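Local coordinates for protein Afp2 (Serratia entomophila, PDB 6RBN) that probably builds, together with other sheath subunits, the contractile sheath that surrounds the tube of the anti-feeding prophage, a phage-tail-like injection system, at residues V29-Y34 with A88-A93; D92-Y97 with Y124-L129; D99-V104 with V259-Q264; G189-P194 with H292-Q297. All blocks are in the same frame, centred on the assembly; numbering follows the deposited sequence.

Interaction 1: V29-Y34 with A88-A93; sequences VPLFAY and ANIADA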
# COMPACT_ATOMS: atom_id res chain seq x y z
N VAL C 29 -54.19 25.39 61.96
CA VAL C 29 -53.86 24.65 63.17
C VAL C 29 -53.78 25.66 64.31
O VAL C 29 -52.80 26.39 64.44
CB VAL C 29 -52.53 23.88 63.02
CG1 VAL C 29 -52.18 23.16 64.31
CG2 VAL C 29 -52.62 22.89 61.87
N PRO C 30 -54.81 25.73 65.14
CA PRO C 30 -54.93 26.84 66.09
C PRO C 30 -54.34 26.53 67.45
O PRO C 30 -54.09 25.39 67.82
CB PRO C 30 -56.45 27.01 66.20
CG PRO C 30 -56.94 25.64 66.07
CD PRO C 30 -56.05 24.94 65.09
N LEU C 31 -54.12 27.61 68.20
CA LEU C 31 -53.76 27.55 69.61
C LEU C 31 -54.89 28.21 70.38
O LEU C 31 -55.15 29.41 70.20
CB LEU C 31 -52.42 28.24 69.87
CG LEU C 31 -51.76 28.23 71.25
CD1 LEU C 31 -50.27 28.23 71.10
CD2 LEU C 31 -52.15 29.44 72.06
N PHE C 32 -55.56 27.45 71.24
CA PHE C 32 -56.62 27.99 72.08
C PHE C 32 -56.04 28.35 73.43
O PHE C 32 -55.67 27.48 74.22
CB PHE C 32 -57.76 26.98 72.22
CG PHE C 32 -58.55 26.78 70.97
CD1 PHE C 32 -59.57 27.65 70.65
CD2 PHE C 32 -58.26 25.74 70.12
CE1 PHE C 32 -60.30 27.46 69.49
CE2 PHE C 32 -58.99 25.55 68.97
CZ PHE C 32 -60.01 26.42 68.65
N ALA C 33 -55.95 29.65 73.71
CA ALA C 33 -55.40 30.13 74.97
C ALA C 33 -56.48 30.15 76.04
O ALA C 33 -57.58 30.68 75.80
CB ALA C 33 -54.80 31.53 74.79
N TYR C 34 -56.18 29.58 77.20
CA TYR C 34 -57.06 29.66 78.35
C TYR C 34 -56.38 30.43 79.47
O TYR C 34 -55.17 30.64 79.47
CB TYR C 34 -57.50 28.27 78.82
CG TYR C 34 -56.40 27.36 79.33
CD1 TYR C 34 -55.70 26.54 78.47
CD2 TYR C 34 -56.12 27.29 80.69
CE1 TYR C 34 -54.71 25.70 78.94
CE2 TYR C 34 -55.13 26.44 81.17
CZ TYR C 34 -54.43 25.65 80.28
OH TYR C 34 -53.45 24.81 80.75
N ALA C 88 -49.81 32.09 79.93
CA ALA C 88 -48.44 32.42 80.29
C ALA C 88 -47.41 31.62 79.51
O ALA C 88 -46.21 31.75 79.77
CB ALA C 88 -48.22 32.21 81.79
N ASN C 89 -47.85 30.79 78.56
CA ASN C 89 -46.93 29.93 77.82
C ASN C 89 -47.19 29.93 76.32
O ASN C 89 -46.65 29.07 75.62
CB ASN C 89 -47.00 28.50 78.34
CG ASN C 89 -46.47 28.36 79.74
OD1 ASN C 89 -45.44 28.94 80.09
ND2 ASN C 89 -47.16 27.59 80.57
N ILE C 90 -48.00 30.86 75.81
CA ILE C 90 -48.34 30.79 74.39
C ILE C 90 -47.20 31.31 73.53
O ILE C 90 -47.11 30.95 72.35
CB ILE C 90 -49.67 31.52 74.09
CG1 ILE C 90 -49.57 33.05 74.18
CG2 ILE C 90 -50.73 31.08 75.06
CD1 ILE C 90 -49.51 33.74 72.82
N ALA C 91 -46.32 32.14 74.08
CA ALA C 91 -45.14 32.57 73.34
C ALA C 91 -44.11 31.46 73.21
O ALA C 91 -43.30 31.49 72.28
CB ALA C 91 -44.51 33.79 74.02
N ASP C 92 -44.13 30.49 74.11
CA ASP C 92 -43.21 29.37 74.02
C ASP C 92 -43.74 28.29 73.08
O ASP C 92 -42.97 27.68 72.34
CB ASP C 92 -42.97 28.77 75.40
CG ASP C 92 -42.21 29.72 76.31
OD1 ASP C 92 -41.42 30.53 75.79
OD2 ASP C 92 -42.41 29.65 77.54
N ALA C 93 -45.05 28.05 73.11
CA ALA C 93 -45.63 26.94 72.34
C ALA C 93 -45.59 27.22 70.84
O ALA C 93 -45.50 26.28 70.04
CB ALA C 93 -47.06 26.68 72.80
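Leu31 is the bump of this contact, and the hollow it enters is formed by Ile90 and Ala93, two residues on successive turns of the same helix face. Its two methyl groups divide the work. CD2 of Leu31 presses on the branch point of the isoleucine, 3.7 Å from Ile90 CG2 and scarcely farther from its CB, while CD1 of Leu31 leans on Ala93 CB at 3.9 Å. With CG of Leu31 anti to its own backbone N (chi1 -175°), the fork is carried out from the strand into the groove. The two branched side chains meet nearly at right angles. The fit is mutual, because Ile90 also serves as a bump: its CG2 settles between Leu31 CD2 and the small Ala33 CB, 4.1 Å away. Ala33, two residues along the strand, lies on the same sheet face and is low enough to leave room for that methyl. No hydrogen bond crosses the interface; all four residues are buried and purely apolar. Helix 90-97 links strand 82-86 to strand 102-105, which flank strand 30-34 in the parallel part of the sheet, so this beta-alpha-beta crossover carries the helix over the intervening strand. Val85 and Ile100 widen the apolar layer on this face, while Phe32 points the other way and meets Trp74 of helix 66-75.

Interaction 2: D92-Y97 with Y124-L129; sequences DAVAQY and YRIFGL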
# COMPACT_ATOMS: atom_id res chain seq x y z
N ASP C 92 -44.13 30.49 74.11
CA ASP C 92 -43.21 29.37 74.02
C ASP C 92 -43.74 28.29 73.08
O ASP C 92 -42.97 27.68 72.34
CB ASP C 92 -42.97 28.77 75.40
CG ASP C 92 -42.21 29.72 76.31
OD1 ASP C 92 -41.42 30.53 75.79
OD2 ASP C 92 -42.41 29.65 77.54
N ALA C 93 -45.05 28.05 73.11
CA ALA C 93 -45.63 26.94 72.34
C ALA C 93 -45.59 27.22 70.84
O ALA C 93 -45.50 26.28 70.04
CB ALA C 93 -47.06 26.68 72.80
N VAL C 94 -45.68 28.49 70.45
CA VAL C 94 -45.55 28.84 69.04
C VAL C 94 -44.12 28.60 68.57
O VAL C 94 -43.88 28.09 67.47
CB VAL C 94 -46.01 30.29 68.81
CG1 VAL C 94 -45.75 30.73 67.39
CG2 VAL C 94 -47.48 30.42 69.11
N ALA C 95 -43.15 28.91 69.43
CA ALA C 95 -41.75 28.75 69.08
C ALA C 95 -41.27 27.31 69.15
O ALA C 95 -40.18 27.01 68.64
CB ALA C 95 -40.88 29.63 69.98
N GLN C 96 -42.03 26.40 69.75
CA GLN C 96 -41.61 25.01 69.91
C GLN C 96 -42.28 24.04 68.97
O GLN C 96 -41.64 23.08 68.53
CB GLN C 96 -41.85 24.54 71.34
CG GLN C 96 -40.93 25.15 72.38
CD GLN C 96 -41.25 24.67 73.77
OE1 GLN C 96 -42.18 23.91 73.98
NE2 GLN C 96 -40.47 25.13 74.74
N TYR C 97 -43.56 24.23 68.65
CA TYR C 97 -44.33 23.17 68.01
C TYR C 97 -44.49 23.31 66.51
O TYR C 97 -45.05 22.41 65.88
CB TYR C 97 -45.70 23.05 68.68
CG TYR C 97 -45.60 22.40 70.04
CD1 TYR C 97 -45.56 21.02 70.16
CD2 TYR C 97 -45.50 23.16 71.19
CE1 TYR C 97 -45.45 20.41 71.39
CE2 TYR C 97 -45.38 22.57 72.43
CZ TYR C 97 -45.36 21.19 72.52
OH TYR C 97 -45.25 20.60 73.76
N TYR C 124 -43.09 34.59 63.50
CA TYR C 124 -43.52 33.19 63.46
C TYR C 124 -44.72 32.92 62.58
O TYR C 124 -45.28 31.82 62.65
CB TYR C 124 -43.79 32.69 64.87
CG TYR C 124 -42.54 32.30 65.60
CD1 TYR C 124 -41.93 31.08 65.34
CD2 TYR C 124 -41.96 33.13 66.55
CE1 TYR C 124 -40.79 30.70 66.00
CE2 TYR C 124 -40.82 32.75 67.21
CZ TYR C 124 -40.23 31.54 66.93
OH TYR C 124 -39.09 31.16 67.59
N ARG C 125 -45.15 33.90 61.76
CA ARG C 125 -46.11 33.71 60.66
C ARG C 125 -47.47 33.24 61.15
O ARG C 125 -48.10 32.36 60.54
CB ARG C 125 -45.57 32.74 59.60
CG ARG C 125 -44.22 33.07 59.02
CD ARG C 125 -44.22 34.35 58.23
NE ARG C 125 -43.77 35.50 59.01
CZ ARG C 125 -43.88 36.76 58.59
NH1 ARG C 125 -44.43 37.01 57.42
NH2 ARG C 125 -43.45 37.76 59.35
N ILE C 126 -47.94 33.80 62.25
CA ILE C 126 -49.20 33.41 62.84
C ILE C 126 -50.24 34.49 62.60
O ILE C 126 -49.93 35.58 62.13
CB ILE C 126 -49.04 33.06 64.34
CG1 ILE C 126 -48.13 34.08 65.05
CG2 ILE C 126 -48.48 31.67 64.51
CD1 ILE C 126 -48.82 35.28 65.64
N PHE C 127 -51.49 34.19 62.91
CA PHE C 127 -52.58 35.15 62.79
C PHE C 127 -53.44 35.04 64.04
O PHE C 127 -53.91 33.95 64.38
CB PHE C 127 -53.43 34.89 61.54
CG PHE C 127 -54.43 35.96 61.26
CD1 PHE C 127 -54.04 37.16 60.68
CD2 PHE C 127 -55.76 35.79 61.59
CE1 PHE C 127 -54.96 38.15 60.42
CE2 PHE C 127 -56.69 36.78 61.33
CZ PHE C 127 -56.28 37.96 60.75
N GLY C 128 -53.64 36.16 64.73
CA GLY C 128 -54.37 36.16 65.98
C GLY C 128 -55.85 36.46 65.81
O GLY C 128 -56.25 37.22 64.95
N LEU C 129 -56.65 35.83 66.67
CA LEU C 129 -58.10 36.00 66.66
C LEU C 129 -58.51 36.44 68.06
O LEU C 129 -58.56 35.62 68.98
CB LEU C 129 -58.80 34.71 66.25
CG LEU C 129 -58.48 34.19 64.85
CD1 LEU C 129 -59.12 32.85 64.62
CD2 LEU C 129 -58.91 35.19 63.80
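The hydroxyl of Tyr124 touches Ala95 CB, 3.4 Å from Tyr124 OH, and Glu309 of a neighbouring Afp3 chain shares a weak hydrogen bond with that hydroxyl. From there the phenol runs across the helix, passing over Ala95. Its far end meets this alanine, whose CB lies 3.7 Å from Tyr124 CZ and whose CA is about as close to the CE1 side of the ring. Its root meets Val94, with CG1 of the valine 3.7 Å from Tyr124 CB. The side chains of Val94 and Tyr124 therefore run antiparallel, the valine methyl beside the base of the tyrosine and the phenol end over the next residue of the helix. In the valine, CG1 stands anti to the backbone N (chi1 174°), which turns this methyl toward the tyrosine and also brings it within 4.1 Å of Ile126 CG2. The contact grades accordingly from a buried aliphatic end at Val94 and Ile126 to a polar end at the subunit boundary, where the carbonyl of Gln96 accepts a hydrogen bond from Arg305 of that Afp3 chain. Ile103 touches both Val94 and Ile126, while Val119 packs on Tyr124 and Ile126. The loop leading into strand 127-129 thus packs against helices 90-97 and 112-122, beside strand 102-105 in the parallel part of the mixed sheet.

Interaction 3: D99-V104 with V259-Q264; sequences DITLIV and VERDIQ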
# COMPACT_ATOMS: atom_id res chain seq x y z
N ASP C 99 -46.12 24.16 64.09
CA ASP C 99 -47.27 23.78 63.31
C ASP C 99 -48.40 24.79 63.43
O ASP C 99 -49.37 24.72 62.67
CB ASP C 99 -47.77 22.40 63.77
CG ASP C 99 -48.55 21.67 62.71
OD1 ASP C 99 -48.68 22.18 61.58
OD2 ASP C 99 -49.04 20.56 63.02
N ILE C 100 -48.27 25.75 64.34
CA ILE C 100 -49.36 26.64 64.71
C ILE C 100 -49.49 27.74 63.66
O ILE C 100 -48.50 28.39 63.31
CB ILE C 100 -49.11 27.22 66.10
CG1 ILE C 100 -48.99 26.09 67.10
CG2 ILE C 100 -50.22 28.16 66.51
CD1 ILE C 100 -48.43 26.50 68.41
N THR C 101 -50.71 27.95 63.17
CA THR C 101 -51.02 29.03 62.26
C THR C 101 -51.95 30.07 62.86
O THR C 101 -51.93 31.23 62.44
CB THR C 101 -51.65 28.48 60.98
OG1 THR C 101 -52.86 27.80 61.30
CG2 THR C 101 -50.70 27.51 60.31
N LEU C 102 -52.77 29.69 63.84
CA LEU C 102 -53.73 30.58 64.47
C LEU C 102 -53.49 30.64 65.97
O LEU C 102 -53.19 29.62 66.60
CB LEU C 102 -55.16 30.11 64.20
CG LEU C 102 -55.70 30.24 62.78
CD1 LEU C 102 -57.01 29.50 62.68
CD2 LEU C 102 -55.90 31.71 62.46
N ILE C 103 -53.63 31.83 66.54
CA ILE C 103 -53.68 32.02 67.98
C ILE C 103 -55.09 32.50 68.31
O ILE C 103 -55.46 33.63 67.97
CB ILE C 103 -52.62 32.99 68.49
CG1 ILE C 103 -51.23 32.41 68.27
CG2 ILE C 103 -52.83 33.29 69.96
CD1 ILE C 103 -50.12 33.37 68.59
N VAL C 104 -55.87 31.65 68.96
CA VAL C 104 -57.28 31.91 69.20
C VAL C 104 -57.42 32.25 70.68
O VAL C 104 -57.34 31.37 71.55
CB VAL C 104 -58.14 30.71 68.81
CG1 VAL C 104 -59.59 30.98 69.13
CG2 VAL C 104 -57.97 30.40 67.35
N VAL C 259 -48.10 31.23 51.94
CA VAL C 259 -47.03 31.17 50.96
C VAL C 259 -45.67 31.16 51.65
O VAL C 259 -44.78 30.39 51.28
CB VAL C 259 -47.16 32.34 49.96
CG1 VAL C 259 -45.98 32.41 49.04
CG2 VAL C 259 -48.41 32.18 49.15
N GLU C 260 -45.51 31.99 52.68
CA GLU C 260 -44.23 32.10 53.37
C GLU C 260 -43.90 30.85 54.16
O GLU C 260 -42.73 30.50 54.32
CB GLU C 260 -44.25 33.33 54.28
CG GLU C 260 -44.13 34.61 53.49
CD GLU C 260 -44.42 35.87 54.26
OE1 GLU C 260 -44.89 35.78 55.41
OE2 GLU C 260 -44.21 36.96 53.71
N ARG C 261 -44.92 30.15 54.66
CA ARG C 261 -44.65 28.91 55.38
C ARG C 261 -44.40 27.75 54.43
O ARG C 261 -43.52 26.92 54.68
CB ARG C 261 -45.80 28.58 56.33
CG ARG C 261 -45.89 29.50 57.53
CD ARG C 261 -47.13 29.20 58.36
NE ARG C 261 -47.05 27.90 59.01
CZ ARG C 261 -46.55 27.70 60.22
NH1 ARG C 261 -46.08 28.72 60.92
NH2 ARG C 261 -46.52 26.47 60.73
N ASP C 262 -45.14 27.68 53.32
CA ASP C 262 -44.98 26.55 52.41
C ASP C 262 -43.73 26.66 51.55
O ASP C 262 -43.23 25.64 51.08
CB ASP C 262 -46.20 26.41 51.52
CG ASP C 262 -47.42 25.92 52.27
OD1 ASP C 262 -47.24 25.19 53.27
OD2 ASP C 262 -48.55 26.26 51.86
N ILE C 263 -43.22 27.87 51.32
CA ILE C 263 -41.95 28.00 50.62
C ILE C 263 -40.79 27.62 51.54
O ILE C 263 -39.87 26.90 51.13
CB ILE C 263 -41.79 29.41 50.02
CG1 ILE C 263 -42.72 29.57 48.82
CG2 ILE C 263 -40.37 29.70 49.60
CD1 ILE C 263 -42.69 30.94 48.21
N GLN C 264 -40.84 28.05 52.80
CA GLN C 264 -39.76 27.69 53.70
C GLN C 264 -39.83 26.23 54.14
O GLN C 264 -38.81 25.70 54.58
CB GLN C 264 -39.72 28.59 54.94
CG GLN C 264 -40.82 28.36 55.94
CD GLN C 264 -40.67 29.25 57.16
OE1 GLN C 264 -39.71 30.01 57.27
NE2 GLN C 264 -41.61 29.14 58.08
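Arg261 reaches from its helix to the loop ahead of strand 102-105 and lays one face of its guanidinium group against Thr101 and the carbonyl of Ile100. Its chain leaves the helix extended, then bends at chi3 (68°), and this kink turns the flat group to the loop. Over that face sits CG2 of Thr101, 3.9 Å from Arg261 NE and displaced toward the rim. The threonine rotamer explains why a methyl does the touching: OG1 occupies the position between backbone N and carbonyl carbon (chi1 61°), where it bonds to Val29 N and Thr27 O, leaving CG2 for the arginine. Ile100 O lies over the same face, 3.4 Å from Arg261 NH1, but the angle is too poor for a hydrogen bond. NH2 instead makes a weak one to the carbonyl of Asp98, the residue before Asp99. The Asp99 carboxylate stays back, its OD1 4.9 Å from Arg261 NH2. Attraction here is therefore probably diffuse, the cation being favoured by nearby carbonyl oxygens and a distant carboxylate without a direct salt bridge to this loop. In this contact, one long side chain makes the link between the subtilisin-like part of the sheath protein and helix 250-267 of its C-terminal part.

Interaction 4: G189-P194 with H292-Q297; sequences GVWKAP and HSLWQQ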
# COMPACT_ATOMS: atom_id res chain seq x y z
N GLY C 189 -60.33 27.86 50.03
CA GLY C 189 -58.92 28.16 50.09
C GLY C 189 -58.62 29.28 51.08
O GLY C 189 -59.51 29.95 51.60
N VAL C 190 -57.32 29.47 51.31
CA VAL C 190 -56.88 30.47 52.28
C VAL C 190 -56.98 31.88 51.71
O VAL C 190 -57.05 32.85 52.47
CB VAL C 190 -55.46 30.12 52.75
CG1 VAL C 190 -54.43 30.35 51.65
CG2 VAL C 190 -55.09 30.83 54.04
N TRP C 191 -57.04 32.03 50.39
CA TRP C 191 -57.13 33.33 49.74
C TRP C 191 -58.55 33.86 49.64
O TRP C 191 -58.75 34.94 49.10
CB TRP C 191 -56.51 33.25 48.34
CG TRP C 191 -57.14 32.21 47.47
CD1 TRP C 191 -58.19 32.38 46.62
CD2 TRP C 191 -56.75 30.84 47.37
NE1 TRP C 191 -58.48 31.20 45.99
CE2 TRP C 191 -57.61 30.24 46.44
CE3 TRP C 191 -55.77 30.06 47.98
CZ2 TRP C 191 -57.52 28.90 46.09
CZ3 TRP C 191 -55.67 28.73 47.63
CH2 TRP C 191 -56.54 28.16 46.70
N LYS C 192 -59.54 33.13 50.15
CA LYS C 192 -60.92 33.57 50.13
C LYS C 192 -61.32 33.99 51.54
O LYS C 192 -60.81 33.46 52.53
CB LYS C 192 -61.83 32.45 49.60
CG LYS C 192 -63.25 32.88 49.23
CD LYS C 192 -64.24 32.56 50.31
CE LYS C 192 -65.64 32.96 49.91
NZ LYS C 192 -65.75 34.43 49.81
N ALA C 193 -62.21 34.98 51.62
CA ALA C 193 -62.55 35.58 52.89
C ALA C 193 -63.40 34.64 53.74
O ALA C 193 -64.32 34.00 53.22
CB ALA C 193 -63.30 36.90 52.68
N PRO C 194 -63.15 34.56 55.05
CA PRO C 194 -63.96 33.71 55.92
C PRO C 194 -65.34 34.25 56.26
O PRO C 194 -65.96 33.73 57.18
CB PRO C 194 -63.10 33.62 57.19
CG PRO C 194 -61.73 33.99 56.77
CD PRO C 194 -61.92 35.01 55.71
N HIS C 292 -46.52 28.55 40.41
CA HIS C 292 -47.31 28.33 39.20
C HIS C 292 -48.54 27.48 39.49
O HIS C 292 -49.62 27.74 38.95
CB HIS C 292 -46.48 27.65 38.12
CG HIS C 292 -47.16 27.58 36.79
ND1 HIS C 292 -47.16 28.63 35.90
CD2 HIS C 292 -47.92 26.62 36.22
CE1 HIS C 292 -47.85 28.30 34.82
NE2 HIS C 292 -48.32 27.08 34.99
N SER C 293 -48.39 26.46 40.34
CA SER C 293 -49.53 25.64 40.72
C SER C 293 -50.48 26.41 41.63
O SER C 293 -51.68 26.11 41.66
CB SER C 293 -49.06 24.38 41.42
OG SER C 293 -48.50 24.69 42.69
N LEU C 294 -49.96 27.38 42.36
CA LEU C 294 -50.80 28.25 43.17
C LEU C 294 -51.52 29.29 42.32
O LEU C 294 -52.65 29.67 42.63
CB LEU C 294 -49.95 28.94 44.23
CG LEU C 294 -50.64 29.77 45.29
CD1 LEU C 294 -51.47 28.88 46.18
CD2 LEU C 294 -49.62 30.51 46.09
N TRP C 295 -50.89 29.74 41.23
CA TRP C 295 -51.52 30.71 40.34
C TRP C 295 -52.65 30.08 39.54
O TRP C 295 -53.69 30.71 39.32
CB TRP C 295 -50.49 31.31 39.40
CG TRP C 295 -51.08 32.18 38.34
CD1 TRP C 295 -51.78 33.33 38.52
CD2 TRP C 295 -51.02 31.96 36.93
NE1 TRP C 295 -52.16 33.85 37.31
CE2 TRP C 295 -51.70 33.02 36.32
CE3 TRP C 295 -50.45 30.97 36.13
CZ2 TRP C 295 -51.84 33.12 34.94
CZ3 TRP C 295 -50.58 31.07 34.76
CH2 TRP C 295 -51.27 32.14 34.18
N GLN C 296 -52.46 28.84 39.09
CA GLN C 296 -53.46 28.21 38.24
C GLN C 296 -54.66 27.68 39.01
O GLN C 296 -55.63 27.24 38.38
CB GLN C 296 -52.83 27.09 37.42
CG GLN C 296 -52.38 25.89 38.21
CD GLN C 296 -51.75 24.84 37.33
OE1 GLN C 296 -51.68 25.00 36.12
NE2 GLN C 296 -51.30 23.74 37.94
N GLN C 297 -54.63 27.70 40.34
CA GLN C 297 -55.81 27.41 41.13
C GLN C 297 -56.46 28.67 41.68
O GLN C 297 -57.23 28.60 42.65
CB GLN C 297 -55.48 26.42 42.25
CG GLN C 297 -54.48 26.89 43.28
CD GLN C 297 -54.15 25.80 44.29
OE1 GLN C 297 -54.70 24.71 44.23
NE2 GLN C 297 -53.25 26.10 45.21
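The indole of Trp191 has different company on its two sides. Over one face lies Gly189 CA, 4.0 Å above the plane and shifted toward the rim; from the opposite side, at a slant, come Gln297 and Leu294. The backbone carbonyl of Gln297 makes the nearest approach, its O 3.5 Å from Trp191 CZ2 on the benzene half of the ring system. Farther round, the amide carbon CD of Gln297 stands 4.1 Å from Trp191 CH2, with the amide plane tilted by 34° to the indole and the two side chains crossing at about a right angle. The first torsion of Gln297 (chi1 63°) brings its CG up to Trp191 CH2, and the extended chain carries the amide on past that ring corner. Leu294 CD1 completes this side, a looser 4.4 Å from Trp191 CZ3. The type I turn from Gly189 to Lys192, together with the Trp191 torsion (chi1 57°), brings the indole over Gly189, where the backbone angles and the ring leave no room for a CB. Leu255 of helix 250-267 and Ala299 also touch the indole. Leu294 is buried, whereas Gln297 is exposed to solvent. No hydrogen bond spans the two segments, and the contact rests on van der Waals packing against an aromatic surface, with no directional bond to fix it.

In the fold
Burial and chemistry change together across the four contacts. Interaction 1 is core, wholly aliphatic, and shares helix 90-97 with interaction 2, whose centre lies only 7 Å away; there the same helix meets a tyrosine and the apolar layer opens onto Afp3. Interaction 3 starts from the loop leading into strand 102-105 of the same mixed sheet, which a cationic arginine of helix 250-267 meets. A salt bridge from Arg125 to Glu260 ties it to interaction 2. Interaction 4 lies away from interactions 1 and 2, across the chain's centre from the former and partly at the surface; packing of Val259 on Leu294 connects it to interaction 3 through two C-terminal helices.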